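Local coordinates for novel protein similar to vertebrate potassium voltage-gated channel, subfamily H (Eag-related) family (Danio rerio, PDB 3UKN) that is probably a pore-forming subunit of a voltage-gated delayed-rectifier potassium channel, here represented by its cytoplasmic C-linker and cyclic nucleotide-binding homology domain, at residues I98-Q112 against T158-Y172. Sequence-based numbering, arbitrary orientation.
Sequences IKTSFCAPGEFLIRQ and TNANVKALTYCDLQY
L109 and L170 reach toward each other tip to tip across the inside of the roll, CD1 of L109 lying 3.7 Å from CD1 of L170. With CG opposite the backbone N (chi1 174°) and chi2 59°, L109 lies alongside V162, CD2 4.1 Å from V162 CG1, while C103 SG lies 3.7 Å from A164 CB. Around this interior, strand 99-103 pairs antiparallel with 168-172, and 108-110 with 161-164; the type II turn A104 to E107 links the sheets, its G106 N bonded to A164 O (2.8 Å). A classic bulge follows: V162 O accepts from both L109 N (2.7 Å) and I110 N (3.3 Å), the latter in the carbonyl plane. On the flanks, aliphatic carbons cover ring faces in CH-pi contacts: P105 CD sits 3.5 Å from the Y167 centroid, 8° off its normal, and K163 CG covers F108, whose opposite face meets R111 NH1. At one end N161 OD1 takes Q112 N at 2.7 Å, the donor above the amide plane; at the far end of strands 99-103 and 168-172 a water joins T100 O to Y172 OH, which also bonds D53 N. Backbone bonds thus tie one corner of the two-sheet beta-roll, pairing an edge strand of each sheet with its neighbour, whereas L109, V162, L170, C103 and A164 cohere by apolar packing.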
loop_
_atom_site.group_PDB
_atom_site.type_symbol
_atom_site.label_atom_id
_atom_site.label_comp_id
_atom_site.label_asym_id
_atom_site.label_seq_id
_atom_site.Cartn_x
_atom_site.Cartn_y
_atom_site.Cartn_z
ATOM N N ILE B 98 6.738 -6.516 -9.889
ATOM C CA ILE B 98 5.598 -7.100 -10.585
ATOM C C ILE B 98 4.797 -7.987 -9.630
ATOM O O ILE B 98 5.366 -8.792 -8.906
ATOM C CB ILE B 98 6.051 -7.941 -11.826
ATOM C CG1 ILE B 98 6.632 -7.039 -12.911
ATOM C CG2 ILE B 98 4.902 -8.762 -12.380
ATOM C CD1 ILE B 98 7.095 -7.793 -14.109
ATOM N N LYS B 99 3.478 -7.842 -9.643
ATOM C CA LYS B 99 2.594 -8.590 -8.752
ATOM C C LYS B 99 1.654 -9.425 -9.589
ATOM O O LYS B 99 1.568 -9.244 -10.805
ATOM C CB LYS B 99 1.726 -7.633 -7.929
ATOM C CG LYS B 99 2.476 -6.498 -7.270
ATOM C CD LYS B 99 2.965 -6.926 -5.911
ATOM C CE LYS B 99 3.625 -5.764 -5.187
ATOM N NZ LYS B 99 4.141 -6.221 -3.865
ATOM N N THR B 100 0.907 -10.297 -8.921
ATOM C CA THR B 100 -0.041 -11.171 -9.581
ATOM C C THR B 100 -1.304 -11.285 -8.745
ATOM O O THR B 100 -1.282 -11.062 -7.526
ATOM C CB THR B 100 0.546 -12.573 -9.743
ATOM O OG1 THR B 100 0.881 -13.087 -8.451
ATOM C CG2 THR B 100 1.813 -12.531 -10.607
ATOM N N SER B 101 -2.416 -11.625 -9.382
ATOM C CA SER B 101 -3.644 -11.854 -8.634
ATOM C C SER B 101 -4.604 -12.695 -9.436
ATOM O O SER B 101 -4.714 -12.522 -10.651
ATOM C CB SER B 101 -4.322 -10.537 -8.229
ATOM O OG SER B 101 -5.531 -10.778 -7.506
ATOM N N PHE B 102 -5.278 -13.613 -8.748
ATOM C CA PHE B 102 -6.379 -14.367 -9.325
ATOM C C PHE B 102 -7.559 -13.423 -9.366
ATOM O O PHE B 102 -7.630 -12.462 -8.589
ATOM C CB PHE B 102 -6.741 -15.593 -8.469
ATOM C CG PHE B 102 -5.674 -16.655 -8.431
ATOM C CD1 PHE B 102 -5.656 -17.675 -9.370
ATOM C CD2 PHE B 102 -4.695 -16.641 -7.449
ATOM C CE1 PHE B 102 -4.676 -18.654 -9.336
ATOM C CE2 PHE B 102 -3.718 -17.616 -7.412
ATOM C CZ PHE B 102 -3.708 -18.622 -8.356
ATOM N N CYS B 103 -8.482 -13.696 -10.273
ATOM C CA CYS B 103 -9.661 -12.872 -10.452
ATOM C C CYS B 103 -10.830 -13.824 -10.737
ATOM O O CYS B 103 -10.674 -14.828 -11.428
ATOM C CB CYS B 103 -9.420 -11.882 -11.609
ATOM S SG CYS B 103 -10.627 -10.546 -11.734
ATOM N N ALA B 104 -11.993 -13.539 -10.166
ATOM C CA ALA B 104 -13.143 -14.420 -10.332
ATOM C C ALA B 104 -14.063 -13.918 -11.441
ATOM O O ALA B 104 -14.067 -12.722 -11.764
ATOM C CB ALA B 104 -13.908 -14.544 -9.027
ATOM N N PRO B 105 -14.843 -14.829 -12.038
ATOM C CA PRO B 105 -15.781 -14.427 -13.085
ATOM C C PRO B 105 -16.708 -13.328 -12.580
ATOM O O PRO B 105 -17.233 -13.438 -11.482
ATOM C CB PRO B 105 -16.581 -15.709 -13.344
ATOM C CG PRO B 105 -15.679 -16.803 -12.936
ATOM C CD PRO B 105 -14.899 -16.273 -11.769
ATOM N N GLY B 106 -16.898 -12.281 -13.374
ATOM C CA GLY B 106 -17.784 -11.187 -13.010
ATOM C C GLY B 106 -17.154 -10.184 -12.057
ATOM O O GLY B 106 -17.777 -9.181 -11.691
ATOM N N GLU B 107 -15.922 -10.460 -11.644
ATOM C CA GLU B 107 -15.195 -9.560 -10.744
ATOM C C GLU B 107 -14.611 -8.401 -11.559
ATOM O O GLU B 107 -14.012 -8.624 -12.613
ATOM C CB GLU B 107 -14.099 -10.316 -9.965
ATOM C CG GLU B 107 -13.112 -9.418 -9.202
ATOM C CD GLU B 107 -12.043 -10.207 -8.412
ATOM O OE1 GLU B 107 -12.122 -11.460 -8.372
ATOM O OE2 GLU B 107 -11.121 -9.569 -7.837
ATOM N N PHE B 108 -14.799 -7.169 -11.086
ATOM C CA PHE B 108 -14.303 -5.990 -11.812
ATOM C C PHE B 108 -12.797 -5.814 -11.638
ATOM O O PHE B 108 -12.312 -5.668 -10.510
ATOM C CB PHE B 108 -15.009 -4.706 -11.340
ATOM C CG PHE B 108 -16.397 -4.537 -11.883
ATOM C CD1 PHE B 108 -16.631 -3.721 -12.989
ATOM C CD2 PHE B 108 -17.473 -5.186 -11.286
ATOM C CE1 PHE B 108 -17.910 -3.565 -13.495
ATOM C CE2 PHE B 108 -18.766 -5.036 -11.794
ATOM C CZ PHE B 108 -18.982 -4.219 -12.900
ATOM N N LEU B 109 -12.055 -5.816 -12.740
ATOM C CA LEU B 109 -10.636 -5.469 -12.686
ATOM C C LEU B 109 -10.535 -3.963 -12.550
ATOM O O LEU B 109 -9.765 -3.452 -11.740
ATOM C CB LEU B 109 -9.923 -5.940 -13.950
ATOM C CG LEU B 109 -8.469 -5.502 -14.080
ATOM C CD1 LEU B 109 -7.715 -6.026 -12.884
ATOM C CD2 LEU B 109 -7.872 -6.035 -15.367
ATOM N N ILE B 110 -11.371 -3.267 -13.323
ATOM C CA ILE B 110 -11.400 -1.807 -13.389
ATOM C C ILE B 110 -12.841 -1.318 -13.525
ATOM O O ILE B 110 -13.623 -1.896 -14.272
ATOM C CB ILE B 110 -10.599 -1.329 -14.607
ATOM C CG1 ILE B 110 -9.115 -1.284 -14.255
ATOM C CG2 ILE B 110 -11.091 0.031 -15.091
ATOM C CD1 ILE B 110 -8.210 -1.632 -15.392
ATOM N N ARG B 111 -13.199 -0.267 -12.793
ATOM C CA ARG B 111 -14.534 0.318 -12.925
ATOM C C ARG B 111 -14.422 1.630 -13.674
ATOM O O ARG B 111 -13.559 2.462 -13.374
ATOM C CB ARG B 111 -15.177 0.562 -11.562
ATOM C CG ARG B 111 -15.693 -0.685 -10.865
ATOM C CD ARG B 111 -16.467 -0.339 -9.578
ATOM N NE ARG B 111 -16.764 -1.536 -8.792
ATOM C CZ ARG B 111 -17.773 -2.371 -9.038
ATOM N NH1 ARG B 111 -18.614 -2.146 -10.042
ATOM N NH2 ARG B 111 -17.949 -3.437 -8.276
ATOM N N GLN B 112 -15.293 1.805 -14.662
ATOM C CA GLN B 112 -15.269 2.999 -15.492
ATOM C C GLN B 112 -15.283 4.256 -14.618
ATOM O O GLN B 112 -16.039 4.344 -13.645
ATOM C CB GLN B 112 -16.454 2.998 -16.452
ATOM C CG GLN B 112 -16.543 4.255 -17.289
ATOM C CD GLN B 112 -17.624 4.178 -18.332
ATOM O OE1 GLN B 112 -18.146 3.103 -18.619
ATOM N NE2 GLN B 112 -17.974 5.322 -18.905
ATOM N N THR B 158 -10.328 6.240 -16.182
ATOM C CA THR B 158 -10.669 5.121 -17.062
ATOM C C THR B 158 -12.007 5.314 -17.773
ATOM O O THR B 158 -12.963 5.839 -17.201
ATOM C CB THR B 158 -10.668 3.780 -16.304
ATOM O OG1 THR B 158 -11.573 3.864 -15.197
ATOM C CG2 THR B 158 -9.241 3.446 -15.793
ATOM N N ASN B 159 -12.054 4.867 -19.023
ATOM C CA ASN B 159 -13.183 5.103 -19.911
ATOM C C ASN B 159 -14.089 3.885 -20.080
ATOM O O ASN B 159 -15.077 3.939 -20.815
ATOM C CB ASN B 159 -12.659 5.528 -21.278
ATOM C CG ASN B 159 -11.848 4.434 -21.942
ATOM O OD1 ASN B 159 -12.097 3.243 -21.722
ATOM N ND2 ASN B 159 -10.860 4.823 -22.731
ATOM N N ALA B 160 -13.748 2.784 -19.422
ATOM C CA ALA B 160 -14.568 1.580 -19.512
ATOM C C ALA B 160 -14.409 0.686 -18.283
ATOM O O ALA B 160 -13.438 0.808 -17.538
ATOM C CB ALA B 160 -14.233 0.810 -20.778
ATOM N N ASN B 161 -15.375 -0.196 -18.060
ATOM C CA ASN B 161 -15.220 -1.249 -17.069
ATOM C C ASN B 161 -14.464 -2.418 -17.705
ATOM O O ASN B 161 -14.625 -2.681 -18.913
ATOM C CB ASN B 161 -16.590 -1.753 -16.575
ATOM C CG ASN B 161 -17.519 -0.629 -16.149
ATOM O OD1 ASN B 161 -17.258 0.064 -15.167
ATOM N ND2 ASN B 161 -18.618 -0.458 -16.875
ATOM N N VAL B 162 -13.640 -3.107 -16.920
ATOM C CA VAL B 162 -13.080 -4.385 -17.359
ATOM C C VAL B 162 -13.450 -5.454 -16.352
ATOM O O VAL B 162 -13.072 -5.368 -15.181
ATOM C CB VAL B 162 -11.531 -4.399 -17.479
ATOM C CG1 VAL B 162 -11.081 -5.797 -17.910
ATOM C CG2 VAL B 162 -11.017 -3.344 -18.462
ATOM N N LYS B 163 -14.169 -6.468 -16.815
ATOM C CA LYS B 163 -14.694 -7.507 -15.939
ATOM C C LYS B 163 -14.158 -8.872 -16.364
ATOM O O LYS B 163 -14.142 -9.182 -17.549
ATOM C CB LYS B 163 -16.218 -7.529 -16.033
ATOM C CG LYS B 163 -16.930 -6.340 -15.400
ATOM C CD LYS B 163 -18.438 -6.437 -15.605
ATOM C CE LYS B 163 -19.002 -7.734 -15.020
ATOM N NZ LYS B 163 -20.485 -7.819 -15.155
ATOM N N ALA B 164 -13.722 -9.685 -15.410
ATOM C CA ALA B 164 -13.334 -11.053 -15.720
ATOM C C ALA B 164 -14.548 -11.782 -16.255
ATOM O O ALA B 164 -15.669 -11.549 -15.804
ATOM C CB ALA B 164 -12.803 -11.759 -14.476
ATOM N N LEU B 165 -14.331 -12.656 -17.229
ATOM C CA LEU B 165 -15.402 -13.492 -17.758
ATOM C C LEU B 165 -15.254 -14.896 -17.209
ATOM O O LEU B 165 -16.241 -15.566 -16.913
ATOM C CB LEU B 165 -15.343 -13.538 -19.281
ATOM C CG LEU B 165 -15.982 -12.352 -19.984
ATOM C CD1 LEU B 165 -15.441 -12.237 -21.400
ATOM C CD2 LEU B 165 -17.493 -12.528 -19.970
ATOM N N THR B 166 -14.005 -15.337 -17.100
ATOM C CA THR B 166 -13.679 -16.602 -16.461
ATOM C C THR B 166 -12.714 -16.308 -15.314
ATOM O O THR B 166 -12.367 -15.142 -15.057
ATOM C CB THR B 166 -13.025 -17.591 -17.458
ATOM O OG1 THR B 166 -11.677 -17.187 -17.742
ATOM C CG2 THR B 166 -13.818 -17.639 -18.767
ATOM N N TYR B 167 -12.309 -17.358 -14.607
ATOM C CA TYR B 167 -11.190 -17.260 -13.687
ATOM C C TYR B 167 -9.985 -16.768 -14.457
ATOM O O TYR B 167 -9.663 -17.311 -15.519
ATOM C CB TYR B 167 -10.922 -18.608 -13.020
ATOM C CG TYR B 167 -11.974 -18.916 -11.991
ATOM C CD1 TYR B 167 -11.929 -18.305 -10.747
ATOM C CD2 TYR B 167 -13.039 -19.760 -12.273
ATOM C CE1 TYR B 167 -12.891 -18.544 -9.792
ATOM C CE2 TYR B 167 -14.024 -20.005 -11.318
ATOM C CZ TYR B 167 -13.939 -19.391 -10.074
ATOM O OH TYR B 167 -14.886 -19.599 -9.098
ATOM N N CYS B 168 -9.350 -15.718 -13.930
ATOM C CA CYS B 168 -8.213 -15.061 -14.579
ATOM C C CYS B 168 -6.976 -14.998 -13.696
ATOM O O CYS B 168 -7.060 -14.849 -12.478
ATOM C CB CYS B 168 -8.567 -13.627 -14.970
ATOM S SG CYS B 168 -9.772 -13.468 -16.269
ATOM N N ASP B 169 -5.822 -15.089 -14.340
ATOM C CA ASP B 169 -4.549 -14.911 -13.670
ATOM C C ASP B 169 -3.848 -13.686 -14.257
ATOM O O ASP B 169 -3.439 -13.685 -15.421
ATOM C CB ASP B 169 -3.691 -16.157 -13.841
ATOM C CG ASP B 169 -2.469 -16.145 -12.960
ATOM O OD1 ASP B 169 -1.956 -15.045 -12.660
ATOM O OD2 ASP B 169 -2.014 -17.241 -12.574
ATOM N N LEU B 170 -3.716 -12.645 -13.443
ATOM C CA LEU B 170 -3.207 -11.369 -13.900
ATOM C C LEU B 170 -1.858 -11.016 -13.288
ATOM O O LEU B 170 -1.573 -11.378 -12.153
ATOM C CB LEU B 170 -4.211 -10.280 -13.540
ATOM C CG LEU B 170 -5.615 -10.479 -14.107
ATOM C CD1 LEU B 170 -6.596 -9.532 -13.415
ATOM C CD2 LEU B 170 -5.598 -10.227 -15.594
ATOM N N GLN B 171 -1.031 -10.319 -14.057
ATOM C CA GLN B 171 0.166 -9.679 -13.533
ATOM C C GLN B 171 0.002 -8.190 -13.713
ATOM O O GLN B 171 -0.793 -7.746 -14.540
ATOM C CB GLN B 171 1.417 -10.124 -14.288
ATOM C CG GLN B 171 1.783 -11.555 -14.066
ATOM C CD GLN B 171 3.071 -11.944 -14.750
ATOM O OE1 GLN B 171 3.728 -11.124 -15.402
ATOM N NE2 GLN B 171 3.442 -13.207 -14.607
ATOM N N TYR B 172 0.779 -7.410 -12.972
ATOM C CA TYR B 172 0.644 -5.964 -13.059
ATOM C C TYR B 172 1.792 -5.247 -12.376
ATOM O O TYR B 172 2.503 -5.824 -11.547
ATOM C CB TYR B 172 -0.709 -5.515 -12.469
ATOM C CG TYR B 172 -0.854 -5.707 -10.968
ATOM C CD1 TYR B 172 -0.473 -4.699 -10.071
ATOM C CD2 TYR B 172 -1.389 -6.889 -10.440
ATOM C CE1 TYR B 172 -0.622 -4.870 -8.668
ATOM C CE2 TYR B 172 -1.537 -7.064 -9.038
ATOM C CZ TYR B 172 -1.146 -6.057 -8.170
ATOM O OH TYR B 172 -1.301 -6.244 -6.808
HETATM O O HOH W 1 -1.367 -8.957 -5.737
#